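Local coordinates for protein osa (Shigella flexneri, PDB 4O7K) that suppresses the oncogenicity of Agrobacterium tumefaciens and acts as a plasmid fertility inhibition factor of the ParB/Srx superfamily, at residues A[12-17]-A[91-96]; A[74-79]-A[145-150]. The protein carries 1 engineered substitution. One frame throughout, in Å; residues are numbered along the deposited sequence.

In the fold
Starting at the N terminus, helix 4-24 provides the first half of contact 1 in residues 12-17. The chain then runs through strands to helix 73-81, where residues 74-79 open contact 2. In the loop that follows, residues 91-96 come back to the first helix and close contact 1. Contact 2 closes last, when residues 145-150 at the end of helix 140-148 pack against helix 73-81. The segments alternate, so the two closures cross instead of nesting. Their centres lie about 10 Å apart, and they meet around Y77, which joins the N-terminal helix, helix 73-81 and the loop before helix 103-112, with helix 140-148 packed alongside.

Contact 1. Residues A[12-17]-A[91-96]; sequences WLEIRR and CPLKQD
The apolar part of this contact is E14 against L93, and it illustrates how an acidic residue can lend its methylenes to packing while its carboxylate is engaged elsewhere. Methyl CD2 of L93 rests on the start of the glutamate chain, 3.7 Å from CB of E14 and equally close to its CG; the carboxylate carbon CD of E14 is a little farther from the same methyl, at 4.0 Å. CG of E14 stands anti to the backbone nitrogen (chi1 -176°), which sends the chain out from the helix, and a bend at the next bond (chi2 74°) lets CB, CG and CD all lie along the methyl.

Polar contacts take over beyond the methylenes. OE2 of buried E14 is hydrogen-bonded to the hydroxyl of Y77, and the same hydroxyl bonds to the backbone N of K94, so the tyrosine, on helix 73-81, bridges E14 of helix 4-24 and the loop that leads to helix 103-112. That loop tightens here into a short 3-10 turn starting at K94, with D96 N bonded to L93 O at 2.8 Å.

The charged ends meet beyond this. R17 is modelled in two conformers; in one, its NH2 comes 3.6 Å from NZ of K94, near the guanidinium plane, a like-charge approach that is therefore doubtful. Each has an acidic partner elsewhere: in the same conformer NE of R17 pairs with E21, and NZ of K94 forms a salt bridge with E150. Equally tentative, E14 OE1 lies above the R17 guanidinium plane, displaced toward its rim, with no N-H pointing at it.

Contact 2. Residues A[74-79]-A[145-150]; sequences LAFYRA and WLLAHE. With PO4 (phosphate ion), chain C.
L147 carries this buried contact from the helix 140-148 side. Its CD1 methyl sits 4.0 Å from CB of Y77 and 4.3 Å from CD2 of F76, approaching the F76 ring at its edge, while its CD2 methyl lies 4.1 Å from Y77 CB. The leucine and tyrosine chains slant across each other. With CB of L147 already pointing at helix 73-81, CG anti to the carbonyl carbon (chi1 -73°) and an extended chi2, CD1 and CD2 both end beside Y77.

Around this centre, F154 on strand 153-158 touches L147 and meets the F76 ring edge-to-face, and L18 of helix 4-24 packs on Y77. On the far side of helix 140-148 the interactions become polar. W145 O accepts two bonds from H149, from its backbone N and, at 2.8 Å, from ring atom ND1, reaching the oxygen from opposite faces of its plane. This anchors the imidazole over one face of the W145 indole and directs NE2 of H149 outward, 2.7 Å from O2 of a phosphate ion in a nearly straight bond (165°). W145 NE1 gives a more bent bond of 3.2 Å to phosphate O1, and H52 completes the group holding the ion, which probably came from the crystallisation liquor; the pocket may suit an anionic group. The helix itself ends in a Schellman motif, with E150, at positive phi, as its C-prime residue.

Contact 1. Residues A[12-17]-A[91-96]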
loop_
_atom_site.group_PDB
_atom_site.type_symbol
_atom_site.label_atom_id
_atom_site.label_comp_id
_atom_site.label_asym_id
_atom_site.label_seq_id
_atom_site.Cartn_x
_atom_site.Cartn_y
_atom_site.Cartn_z
ATOM N N TRP A 12 6.430 18.056 5.830
ATOM C CA TRP A 12 5.279 18.915 6.032
ATOM C C TRP A 12 4.693 19.366 4.691
ATOM O O TRP A 12 3.482 19.285 4.468
ATOM C CB TRP A 12 5.678 20.131 6.875
ATOM C CG TRP A 12 4.520 20.994 7.256
ATOM C CD1 TRP A 12 3.800 20.929 8.410
ATOM C CD2 TRP A 12 3.950 22.054 6.484
ATOM N NE1 TRP A 12 2.816 21.882 8.405
ATOM C CE2 TRP A 12 2.880 22.580 7.227
ATOM C CE3 TRP A 12 4.229 22.602 5.222
ATOM C CZ2 TRP A 12 2.099 23.635 6.764
ATOM C CZ3 TRP A 12 3.455 23.643 4.766
ATOM C CH2 TRP A 12 2.403 24.154 5.535
ATOM N N LEU A 13 5.561 19.836 3.803
ATOM C CA LEU A 13 5.130 20.360 2.519
ATOM C C LEU A 13 4.528 19.253 1.650
ATOM O O LEU A 13 3.522 19.465 0.975
ATOM C CB LEU A 13 6.300 21.030 1.806
ATOM C CG LEU A 13 6.691 22.407 2.343
ATOM C CD1 LEU A 13 8.069 22.777 1.833
ATOM C CD2 LEU A 13 5.665 23.463 1.969
ATOM N N GLU A 14 5.130 18.070 1.699
ATOM C CA GLU A 14 4.617 16.925 0.949
ATOM C C GLU A 14 3.242 16.495 1.449
ATOM O O GLU A 14 2.352 16.217 0.655
ATOM C CB GLU A 14 5.589 15.748 1.013
ATOM C CG GLU A 14 5.155 14.530 0.161
ATOM C CD GLU A 14 5.339 14.728 -1.350
ATOM O OE1 GLU A 14 5.372 15.888 -1.820
ATOM O OE2 GLU A 14 5.451 13.707 -2.070
ATOM N N ILE A 15 3.067 16.446 2.764
ATOM C CA ILE A 15 1.755 16.159 3.331
ATOM C C ILE A 15 0.733 17.198 2.878
ATOM O O ILE A 15 -0.388 16.860 2.497
ATOM C CB ILE A 15 1.821 16.100 4.874
ATOM C CG1 ILE A 15 2.593 14.848 5.298
ATOM C CG2 ILE A 15 0.424 16.131 5.487
ATOM C CD1 ILE A 15 3.023 14.852 6.763
ATOM N N ARG A 16 1.123 18.466 2.875
ATOM C CA ARG A 16 0.200 19.503 2.420
ATOM C C ARG A 16 -0.145 19.326 0.926
ATOM O O ARG A 16 -1.280 19.583 0.515
ATOM C CB ARG A 16 0.788 20.893 2.693
ATOM C CG ARG A 16 -0.121 22.059 2.337
ATOM C CD ARG A 16 0.705 23.249 1.874
ATOM N NE ARG A 16 -0.107 24.437 1.615
ATOM C CZ ARG A 16 -0.118 25.100 0.461
ATOM N NH1 ARG A 16 0.619 24.676 -0.561
ATOM N NH2 ARG A 16 -0.887 26.174 0.318
ATOM N N ARG A 17 0.831 18.886 0.131
ATOM C CA ARG A 17 0.622 18.611 -1.297
ATOM C C ARG A 17 -0.400 17.498 -1.466
ATOM O O ARG A 17 -1.326 17.593 -2.282
ATOM C CB ARG A 17 1.940 18.217 -1.979
ATOM C CG ARG A 17 1.857 18.062 -3.498
ATOM C CD ARG A 17 3.085 17.344 -4.089
ATOM N NE ARG A 17 2.847 15.913 -4.317
ATOM C CZ ARG A 17 3.732 15.075 -4.857
ATOM N NH1 ARG A 17 4.927 15.516 -5.233
ATOM N NH2 ARG A 17 3.422 13.796 -5.025
ATOM N N CYS A 91 9.065 7.295 6.073
ATOM C CA CYS A 91 8.800 7.214 4.639
ATOM C C CYS A 91 9.609 8.243 3.862
ATOM O O CYS A 91 9.503 9.444 4.124
ATOM C CB CYS A 91 7.321 7.418 4.378
ATOM S SG CYS A 91 6.882 7.223 2.659
ATOM N N PRO A 92 10.441 7.779 2.913
ATOM C CA PRO A 92 11.126 8.717 2.014
ATOM C C PRO A 92 10.122 9.464 1.136
ATOM O O PRO A 92 9.009 8.967 0.947
ATOM C CB PRO A 92 12.019 7.807 1.150
ATOM C CG PRO A 92 12.051 6.482 1.855
ATOM C CD PRO A 92 10.751 6.375 2.591
ATOM N N LEU A 93 10.486 10.633 0.615
ATOM C CA LEU A 93 9.688 11.231 -0.447
ATOM C C LEU A 93 9.676 10.276 -1.634
ATOM O O LEU A 93 10.636 9.533 -1.846
ATOM C CB LEU A 93 10.236 12.590 -0.884
ATOM C CG LEU A 93 10.183 13.783 0.074
ATOM C CD1 LEU A 93 10.664 15.021 -0.659
ATOM C CD2 LEU A 93 8.784 13.996 0.631
ATOM N N LYS A 94 8.591 10.301 -2.395
ATOM C CA LYS A 94 8.460 9.483 -3.598
ATOM C C LYS A 94 9.705 9.566 -4.479
ATOM O O LYS A 94 10.261 8.545 -4.867
ATOM C CB LYS A 94 7.230 9.917 -4.391
ATOM C CG LYS A 94 6.191 8.841 -4.538
ATOM C CD LYS A 94 4.788 9.431 -4.703
ATOM C CE LYS A 94 4.574 10.033 -6.074
ATOM N NZ LYS A 94 3.145 10.446 -6.252
ATOM N N GLN A 95 10.170 10.785 -4.742
ATOM C CA GLN A 95 11.341 10.992 -5.595
ATOM C C GLN A 95 12.583 10.271 -5.099
ATOM O O GLN A 95 13.489 10.001 -5.882
ATOM C CB GLN A 95 11.645 12.488 -5.740
ATOM C CG GLN A 95 11.773 13.243 -4.431
ATOM C CD GLN A 95 11.907 14.748 -4.635
ATOM O OE1 GLN A 95 13.016 15.288 -4.695
ATOM N NE2 GLN A 95 10.770 15.431 -4.750
ATOM N N ASP A 96 12.627 9.953 -3.807
ATOM C CA ASP A 96 13.810 9.336 -3.230
ATOM C C ASP A 96 13.623 7.852 -2.968
ATOM O O ASP A 96 14.570 7.153 -2.603
ATOM C CB ASP A 96 14.193 10.040 -1.927
ATOM C CG ASP A 96 14.592 11.480 -2.147
ATOM O OD1 ASP A 96 15.262 11.759 -3.161
ATOM O OD2 ASP A 96 14.229 12.332 -1.312
#

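Contact 2. Residues A[74-79]-A[145-150]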
loop_
_atom_site.group_PDB
_atom_site.type_symbol
_atom_site.label_atom_id
_atom_site.label_comp_id
_atom_site.label_asym_id
_atom_site.label_seq_id
_atom_site.Cartn_x
_atom_site.Cartn_y
_atom_site.Cartn_z
ATOM N N LEU A 74 -2.387 7.588 -2.452
ATOM C CA LEU A 74 -2.018 8.904 -1.927
ATOM C C LEU A 74 -2.355 9.046 -0.441
ATOM O O LEU A 74 -1.619 9.685 0.309
ATOM C CB LEU A 74 -2.722 10.015 -2.703
ATOM C CG LEU A 74 -2.320 10.238 -4.163
ATOM C CD1 LEU A 74 -3.013 11.483 -4.683
ATOM C CD2 LEU A 74 -0.806 10.346 -4.334
ATOM N N ALA A 75 -3.484 8.477 -0.027
ATOM C CA ALA A 75 -3.866 8.541 1.385
ATOM C C ALA A 75 -2.933 7.683 2.232
ATOM O O ALA A 75 -2.580 8.049 3.361
ATOM C CB ALA A 75 -5.295 8.103 1.569
ATOM N N PHE A 76 -2.558 6.531 1.688
ATOM C CA PHE A 76 -1.660 5.603 2.367
ATOM C C PHE A 76 -0.298 6.260 2.555
ATOM O O PHE A 76 0.281 6.211 3.644
ATOM C CB PHE A 76 -1.547 4.307 1.557
ATOM C CG PHE A 76 -0.654 3.270 2.171
ATOM C CD1 PHE A 76 -1.165 2.332 3.057
ATOM C CD2 PHE A 76 0.690 3.210 1.837
ATOM C CE1 PHE A 76 -0.347 1.357 3.600
ATOM C CE2 PHE A 76 1.509 2.233 2.373
ATOM C CZ PHE A 76 0.989 1.312 3.262
ATOM N N TYR A 77 0.185 6.875 1.474
ATOM C CA TYR A 77 1.429 7.631 1.461
ATOM C C TYR A 77 1.408 8.702 2.550
ATOM O O TYR A 77 2.346 8.805 3.336
ATOM C CB TYR A 77 1.629 8.252 0.074
ATOM C CG TYR A 77 2.896 9.056 -0.161
ATOM C CD1 TYR A 77 4.043 8.873 0.613
ATOM C CD2 TYR A 77 2.938 9.993 -1.188
ATOM C CE1 TYR A 77 5.194 9.619 0.363
ATOM C CE2 TYR A 77 4.062 10.733 -1.440
ATOM C CZ TYR A 77 5.185 10.551 -0.669
ATOM O OH TYR A 77 6.292 11.306 -0.951
ATOM N N ARG A 78 0.334 9.487 2.591
ATOM C CA ARG A 78 0.185 10.541 3.599
ATOM C C ARG A 78 0.211 10.005 5.027
ATOM O O ARG A 78 0.864 10.576 5.906
ATOM C CB ARG A 78 -1.114 11.312 3.373
ATOM C CG ARG A 78 -1.391 12.367 4.428
ATOM C CD ARG A 78 -2.684 13.117 4.153
ATOM N NE ARG A 78 -2.913 14.162 5.151
ATOM C CZ ARG A 78 -3.528 13.962 6.314
ATOM N NH1 ARG A 78 -3.983 12.759 6.634
ATOM N NH2 ARG A 78 -3.689 14.968 7.160
ATOM N N ALA A 79 -0.509 8.915 5.264
ATOM C CA ALA A 79 -0.559 8.314 6.596
ATOM C C ALA A 79 0.811 7.774 7.006
ATOM O O ALA A 79 1.201 7.827 8.184
ATOM C CB ALA A 79 -1.606 7.209 6.635
ATOM N N TRP A 145 7.727 0.906 -4.029
ATOM C CA TRP A 145 7.706 0.643 -5.464
ATOM C C TRP A 145 6.349 1.068 -6.021
ATOM O O TRP A 145 6.280 1.835 -6.981
ATOM C CB TRP A 145 7.991 -0.839 -5.750
ATOM C CG TRP A 145 8.192 -1.158 -7.228
ATOM C CD1 TRP A 145 9.383 -1.215 -7.908
ATOM C CD2 TRP A 145 7.168 -1.454 -8.192
ATOM N NE1 TRP A 145 9.160 -1.530 -9.231
ATOM C CE2 TRP A 145 7.809 -1.680 -9.431
ATOM C CE3 TRP A 145 5.770 -1.545 -8.126
ATOM C CZ2 TRP A 145 7.105 -1.996 -10.589
ATOM C CZ3 TRP A 145 5.074 -1.860 -9.277
ATOM C CH2 TRP A 145 5.744 -2.085 -10.496
ATOM N N LEU A 146 5.274 0.617 -5.370
ATOM C CA LEU A 146 3.917 0.913 -5.821
ATOM C C LEU A 146 3.652 2.407 -5.788
ATOM O O LEU A 146 3.090 2.969 -6.724
ATOM C CB LEU A 146 2.874 0.169 -4.964
ATOM C CG LEU A 146 2.849 -1.366 -5.038
ATOM C CD1 LEU A 146 2.182 -1.950 -3.799
ATOM C CD2 LEU A 146 2.119 -1.830 -6.287
ATOM N N LEU A 147 4.077 3.049 -4.710
ATOM C CA LEU A 147 3.860 4.483 -4.545
ATOM C C LEU A 147 4.641 5.298 -5.583
ATOM O O LEU A 147 4.094 6.207 -6.222
ATOM C CB LEU A 147 4.240 4.902 -3.130
ATOM C CG LEU A 147 3.251 4.447 -2.060
ATOM C CD1 LEU A 147 3.736 4.917 -0.694
ATOM C CD2 LEU A 147 1.845 4.976 -2.371
ATOM N N ALA A 148 5.911 4.952 -5.763
ATOM C CA ALA A 148 6.765 5.664 -6.711
ATOM C C ALA A 148 6.270 5.455 -8.137
ATOM O O ALA A 148 6.468 6.315 -8.997
ATOM C CB ALA A 148 8.222 5.216 -6.575
ATOM N N HIS A 149 5.608 4.326 -8.384
ATOM C CA HIS A 149 5.063 4.046 -9.723
ATOM C C HIS A 149 3.622 4.526 -9.873
ATOM O O HIS A 149 2.975 4.276 -10.893
ATOM C CB HIS A 149 5.143 2.554 -10.037
ATOM C CG HIS A 149 6.515 2.097 -10.413
ATOM N ND1 HIS A 149 7.444 1.686 -9.484
ATOM C CD2 HIS A 149 7.120 1.998 -11.622
ATOM C CE1 HIS A 149 8.562 1.350 -10.103
ATOM N NE2 HIS A 149 8.389 1.524 -11.402
ATOM N N GLU A 150 3.132 5.230 -8.857
ATOM C CA GLU A 150 1.799 5.829 -8.909
ATOM C C GLU A 150 0.688 4.800 -9.118
ATOM O O GLU A 150 -0.264 5.050 -9.851
ATOM C CB GLU A 150 1.724 6.872 -10.028
ATOM C CG GLU A 150 2.897 7.835 -10.080
ATOM C CD GLU A 150 2.716 9.010 -9.157
ATOM O OE1 GLU A 150 1.665 9.073 -8.479
ATOM O OE2 GLU A 150 3.617 9.879 -9.115
HETATM P P PO4 C . 10.928 -0.505 -12.784
HETATM O O1 PO4 C . 11.221 -0.250 -11.313
HETATM O O2 PO4 C . 10.068 0.606 -13.338
HETATM O O3 PO4 C . 12.212 -0.567 -13.576
HETATM O O4 PO4 C . 10.215 -1.827 -12.935
#